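Local structure of VP4 CORE protein (Bluetongue virus, 2JHP) at residues Gly553-Thr558 with Trp570-Ile575; Pro510-Ile515 with Leu576-Gln581. The protein caps viral messenger RNA within the bluetongue virus core, carrying methyltransferase activities on one chain and probably the guanylyltransferase activity as well. All blocks are in the same frame, centred on the assembly; numbering follows the deposited sequence.

Interaction 1: Gly553-Thr558 with Trp570-Ile575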
# COMPACT_ATOMS: atom_id res chain seq x y z
N GLY A 553 25.81 2.25 -27.52
CA GLY A 553 25.65 0.82 -27.16
C GLY A 553 25.01 0.67 -25.79
O GLY A 553 24.23 -0.25 -25.55
N HIS A 554 25.34 1.61 -24.91
CA HIS A 554 24.77 1.70 -23.58
C HIS A 554 23.26 1.85 -23.63
O HIS A 554 22.55 1.23 -22.85
CB HIS A 554 25.38 2.90 -22.86
CG HIS A 554 25.04 2.98 -21.41
ND1 HIS A 554 23.76 3.23 -20.97
CD2 HIS A 554 25.82 2.88 -20.31
CE1 HIS A 554 23.76 3.25 -19.65
NE2 HIS A 554 24.99 3.04 -19.22
N LEU A 555 22.76 2.68 -24.54
CA LEU A 555 21.32 2.94 -24.66
C LEU A 555 20.58 1.76 -25.30
O LEU A 555 19.48 1.39 -24.87
CB LEU A 555 21.04 4.23 -25.44
CG LEU A 555 19.60 4.74 -25.41
CD1 LEU A 555 19.17 5.21 -24.01
CD2 LEU A 555 19.42 5.87 -26.40
N TYR A 556 21.20 1.21 -26.35
CA TYR A 556 20.63 0.13 -27.11
C TYR A 556 20.51 -1.12 -26.23
O TYR A 556 19.49 -1.82 -26.28
CB TYR A 556 21.47 -0.15 -28.36
CG TYR A 556 21.09 -1.42 -29.09
CD1 TYR A 556 20.14 -1.41 -30.12
CD2 TYR A 556 21.67 -2.64 -28.74
CE1 TYR A 556 19.79 -2.58 -30.78
CE2 TYR A 556 21.32 -3.82 -29.38
CZ TYR A 556 20.39 -3.79 -30.40
OH TYR A 556 20.07 -4.97 -31.04
N VAL A 557 21.54 -1.37 -25.42
CA VAL A 557 21.53 -2.53 -24.54
C VAL A 557 20.50 -2.37 -23.42
O VAL A 557 19.70 -3.27 -23.19
CB VAL A 557 22.94 -2.90 -24.02
CG1 VAL A 557 22.86 -3.88 -22.88
CG2 VAL A 557 23.79 -3.49 -25.17
N THR A 558 20.51 -1.21 -22.75
CA THR A 558 19.57 -0.94 -21.65
C THR A 558 18.13 -1.17 -22.08
O THR A 558 17.38 -1.86 -21.39
CB THR A 558 19.72 0.50 -21.07
OG1 THR A 558 19.79 1.44 -22.15
CG2 THR A 558 20.96 0.63 -20.21
N TRP A 570 15.33 12.67 -18.14
CA TRP A 570 16.40 13.10 -17.25
C TRP A 570 17.77 12.61 -17.75
O TRP A 570 18.75 13.36 -17.74
CB TRP A 570 16.08 12.60 -15.84
CG TRP A 570 17.12 12.79 -14.81
CD1 TRP A 570 18.26 13.52 -14.90
CD2 TRP A 570 17.08 12.27 -13.47
NE1 TRP A 570 18.95 13.47 -13.71
CE2 TRP A 570 18.25 12.71 -12.82
CE3 TRP A 570 16.16 11.47 -12.76
CZ2 TRP A 570 18.53 12.37 -11.50
CZ3 TRP A 570 16.45 11.13 -11.45
CH2 TRP A 570 17.63 11.59 -10.83
N TRP A 571 17.82 11.36 -18.21
CA TRP A 571 19.04 10.77 -18.75
C TRP A 571 19.54 11.53 -19.99
O TRP A 571 20.70 11.94 -20.03
CB TRP A 571 18.83 9.28 -19.05
CG TRP A 571 20.10 8.50 -19.11
CD1 TRP A 571 20.81 8.02 -18.05
CD2 TRP A 571 20.80 8.10 -20.29
NE1 TRP A 571 21.92 7.34 -18.50
CE2 TRP A 571 21.94 7.38 -19.87
CE3 TRP A 571 20.58 8.29 -21.66
CZ2 TRP A 571 22.86 6.86 -20.78
CZ3 TRP A 571 21.49 7.76 -22.56
CH2 TRP A 571 22.62 7.06 -22.11
N PHE A 572 18.67 11.75 -20.98
CA PHE A 572 19.02 12.57 -22.13
C PHE A 572 19.47 13.96 -21.69
O PHE A 572 20.35 14.57 -22.33
CB PHE A 572 17.86 12.70 -23.13
CG PHE A 572 17.56 11.43 -23.90
CD1 PHE A 572 18.59 10.60 -24.35
CD2 PHE A 572 16.25 11.09 -24.20
CE1 PHE A 572 18.30 9.44 -25.07
CE2 PHE A 572 15.96 9.93 -24.92
CZ PHE A 572 16.99 9.11 -25.35
N LYS A 573 18.89 14.47 -20.61
CA LYS A 573 19.27 15.80 -20.14
C LYS A 573 20.65 15.76 -19.49
O LYS A 573 21.41 16.71 -19.60
CB LYS A 573 18.22 16.38 -19.19
CG LYS A 573 18.27 17.90 -19.12
CD LYS A 573 17.22 18.51 -18.20
CE LYS A 573 17.49 20.01 -17.96
NZ LYS A 573 16.64 20.56 -16.86
N MET A 574 20.98 14.65 -18.84
CA MET A 574 22.26 14.52 -18.15
C MET A 574 23.41 14.31 -19.14
O MET A 574 24.54 14.74 -18.89
CB MET A 574 22.22 13.44 -17.04
CG MET A 574 22.55 12.02 -17.44
SD MET A 574 24.31 11.71 -17.60
CE MET A 574 24.94 12.69 -16.26
N ILE A 575 23.09 13.66 -20.26
CA ILE A 575 24.07 13.30 -21.29
C ILE A 575 24.56 14.51 -22.09
O ILE A 575 25.76 14.73 -22.22
CB ILE A 575 23.51 12.20 -22.26
CG1 ILE A 575 23.23 10.88 -21.52
CG2 ILE A 575 24.43 11.97 -23.46
CD1 ILE A 575 24.44 10.21 -20.91

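Interaction 2: Pro510-Ile515 with Leu576-Gln581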
# COMPACT_ATOMS: atom_id res chain seq x y z
N PRO A 510 20.98 21.29 -11.46
CA PRO A 510 21.55 20.56 -12.60
C PRO A 510 21.15 19.11 -12.72
O PRO A 510 21.05 18.43 -11.70
CB PRO A 510 23.08 20.70 -12.39
CG PRO A 510 23.26 21.28 -11.03
CD PRO A 510 22.02 22.06 -10.74
N PRO A 511 20.90 18.65 -13.96
CA PRO A 511 20.54 17.27 -14.25
C PRO A 511 21.69 16.30 -13.95
O PRO A 511 22.32 15.76 -14.87
CB PRO A 511 20.21 17.30 -15.75
CG PRO A 511 20.90 18.51 -16.28
CD PRO A 511 20.93 19.49 -15.17
N VAL A 512 21.96 16.10 -12.67
CA VAL A 512 23.10 15.32 -12.20
C VAL A 512 22.84 13.79 -12.33
O VAL A 512 21.69 13.35 -12.22
CB VAL A 512 23.50 15.76 -10.75
CG1 VAL A 512 22.54 15.20 -9.72
CG2 VAL A 512 24.92 15.38 -10.41
N PRO A 513 23.90 12.98 -12.57
CA PRO A 513 23.73 11.54 -12.76
C PRO A 513 23.64 10.75 -11.46
O PRO A 513 24.44 9.82 -11.23
CB PRO A 513 25.01 11.15 -13.52
CG PRO A 513 26.04 12.07 -12.96
CD PRO A 513 25.32 13.37 -12.71
N ASP A 514 22.67 11.09 -10.61
CA ASP A 514 22.52 10.44 -9.31
C ASP A 514 22.11 8.96 -9.38
O ASP A 514 21.42 8.54 -10.31
CB ASP A 514 21.55 11.23 -8.44
CG ASP A 514 21.50 10.71 -7.03
OD1 ASP A 514 22.42 11.01 -6.24
OD2 ASP A 514 20.53 9.98 -6.72
N ILE A 515 22.55 8.20 -8.39
CA ILE A 515 22.26 6.77 -8.24
C ILE A 515 20.81 6.41 -8.56
O ILE A 515 20.55 5.39 -9.21
CB ILE A 515 22.68 6.29 -6.81
CG1 ILE A 515 24.07 5.68 -6.85
CG2 ILE A 515 21.73 5.26 -6.23
CD1 ILE A 515 24.78 5.75 -5.53
N LEU A 576 23.61 15.30 -22.60
CA LEU A 576 23.91 16.41 -23.49
C LEU A 576 24.22 17.71 -22.75
O LEU A 576 25.24 18.36 -23.02
CB LEU A 576 22.74 16.65 -24.46
CG LEU A 576 22.08 15.41 -25.05
CD1 LEU A 576 20.81 15.79 -25.79
CD2 LEU A 576 23.03 14.64 -25.96
N ASP A 577 23.36 18.07 -21.81
CA ASP A 577 23.46 19.35 -21.12
C ASP A 577 24.53 19.43 -20.04
O ASP A 577 24.85 20.52 -19.57
CB ASP A 577 22.10 19.74 -20.52
CG ASP A 577 21.16 20.39 -21.53
OD1 ASP A 577 20.00 20.67 -21.16
OD2 ASP A 577 21.57 20.62 -22.70
N TRP A 578 25.11 18.29 -19.65
CA TRP A 578 25.85 18.26 -18.39
C TRP A 578 27.29 17.69 -18.38
O TRP A 578 28.09 18.11 -17.55
CB TRP A 578 25.00 17.57 -17.31
CG TRP A 578 25.59 17.62 -15.94
CD1 TRP A 578 25.43 18.60 -15.02
CD2 TRP A 578 26.44 16.63 -15.34
NE1 TRP A 578 26.12 18.30 -13.88
CE2 TRP A 578 26.75 17.10 -14.04
CE3 TRP A 578 26.95 15.40 -15.76
CZ2 TRP A 578 27.57 16.37 -13.16
CZ3 TRP A 578 27.77 14.68 -14.89
CH2 TRP A 578 28.07 15.17 -13.61
N SER A 579 27.63 16.77 -19.29
CA SER A 579 28.60 15.73 -18.90
C SER A 579 30.09 15.55 -19.36
O SER A 579 30.88 15.11 -18.53
CB SER A 579 27.91 14.36 -19.03
OG SER A 579 27.69 14.01 -20.38
N ALA A 580 30.54 15.92 -20.57
CA ALA A 580 30.84 17.29 -21.01
C ALA A 580 29.79 18.40 -21.00
O ALA A 580 28.61 18.15 -21.28
CB ALA A 580 31.49 17.22 -22.43
N GLN A 581 30.20 19.63 -20.64
CA GLN A 581 31.06 19.98 -19.48
C GLN A 581 32.59 19.83 -19.22
O GLN A 581 33.42 19.95 -20.13
CB GLN A 581 30.24 19.96 -18.19
CG GLN A 581 29.39 21.24 -18.10
CD GLN A 581 28.89 21.55 -16.69
OE1 GLN A 581 29.29 22.57 -16.10
NE2 GLN A 581 27.99 20.67 -16.15

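Interaction 1: Gly553-Thr558 with Trp570-Ile575
Trp571, Phe572, His554 and Leu555 join the two arms of an antiparallel helical hairpin in the mainly helical C-terminal part of VP4, the region thought to carry the guanylyltransferase step. Helices 551-561 and 568-576 follow one another through a short loop. Over these segments their axes run at 169° and come no nearer than 13.5 Å, a wide separation for a helix pair, so large side chains bridge the gap and the backbones stay apart.

Trp571 makes the main crossing. With CG swung anti to the backbone N (chi1 -158°), its indole reaches across to helix 551-561, and its six-membered ring meets two consecutive residues there. Trp571 CZ2 approaches His554 ND1 at 3.7 Å. The imidazole and the benzo ring are nearly parallel, their planes 22° apart, but they are slid so far past each other that the centroids lie 5.5 Å apart and little overlap remains. The imidazole also meets the ring of Phe520 edge-to-face. The CZ3 corner of Trp571 instead takes a methyl, Leu555 CD1, at 3.7 Å, with the leucine and indole side chains running past each other in opposite directions.

Phe572 carries the contact onward with the other branch of the same leucine. Leu555 CD2 lies 4.0 Å from Phe572 CE1, in the plane of the phenyl ring and at its edge, so the two branches of Leu555 are shared out, one to each aromatic residue. Helix 612-625 adds Leu619 against Leu555 and Leu615 against Phe572, making this a three-helix apolar junction.

One turn farther along, Ile575 lies against the tryptophan from within its own helix: its CG1 stands 3.6 Å above one face of the Trp571 indole, displaced toward the ring's rim.

Interaction 2: Pro510-Ile515 with Leu576-Gln581
The CA atoms of Pro511 and Trp578, 6.8 Å apart, are the nearest pair between the two segments, and inverse gamma turns centred on Pro511 and Pro513 kink the proline-rich chain. The loop between strand 499-503 and helix 523-533 meets the chain that leaves helix 568-576 toward helix 612-625, in a proline-tryptophan CH-pi contact made by Pro513. Pro510, which follows a cis peptide bond, begins the run along the indole.

The indole is placed by a first torsion that sets its CG anti to the backbone N (chi1 -173°), and its long dimension then extends past the four residues from Pro510 to Pro513. Pro513 covers the six-membered ring: CD sits over the face, 3.6 Å from the centroid and 22° off the ring normal, and the proline crosses the indole at about a right angle. On this same face, nearer the pyrrole end, Pro511 O lies 3.9 Å from Trp578 CG. Val512 runs beside the indole with CG2 3.9 Å from Trp578 CZ2, while Pro510 CB comes obliquely to CD1.

Although the ring is buried, its polar N-H is satisfied, since Trp578 NE1 hydrogen-bonds to Asp589 OD2. The other carboxylate oxygen of Asp589 is weakly bonded by the amide of Gln581. That amide also closes the local turn of the chain, where Gln581 NE2 donates to Trp578 O over 2.9 Å with an N-H...O angle of 151°.

Both contacts are largely buried and lie in the same C-terminal region, with interaction 1 nested within the chain loop that interaction 2 closes. Helix 568-576 is common ground: it supplies the second segment of interaction 1 and leads straight into Leu576-Gln581. The chemistry differs with position. Between the helices, aromatic rings and leucine methyls mesh across a wide gap, whereas in the loops one tryptophan face is covered by a proline ring and a backbone carbonyl, with a carboxylate at its nitrogen. The two sites also touch directly: Met574 packs on Pro513, and Trp570 NE1 makes a weak, probable hydrogen bond to Val512 O, so the helix and the proline-rich loop lie directly against each other.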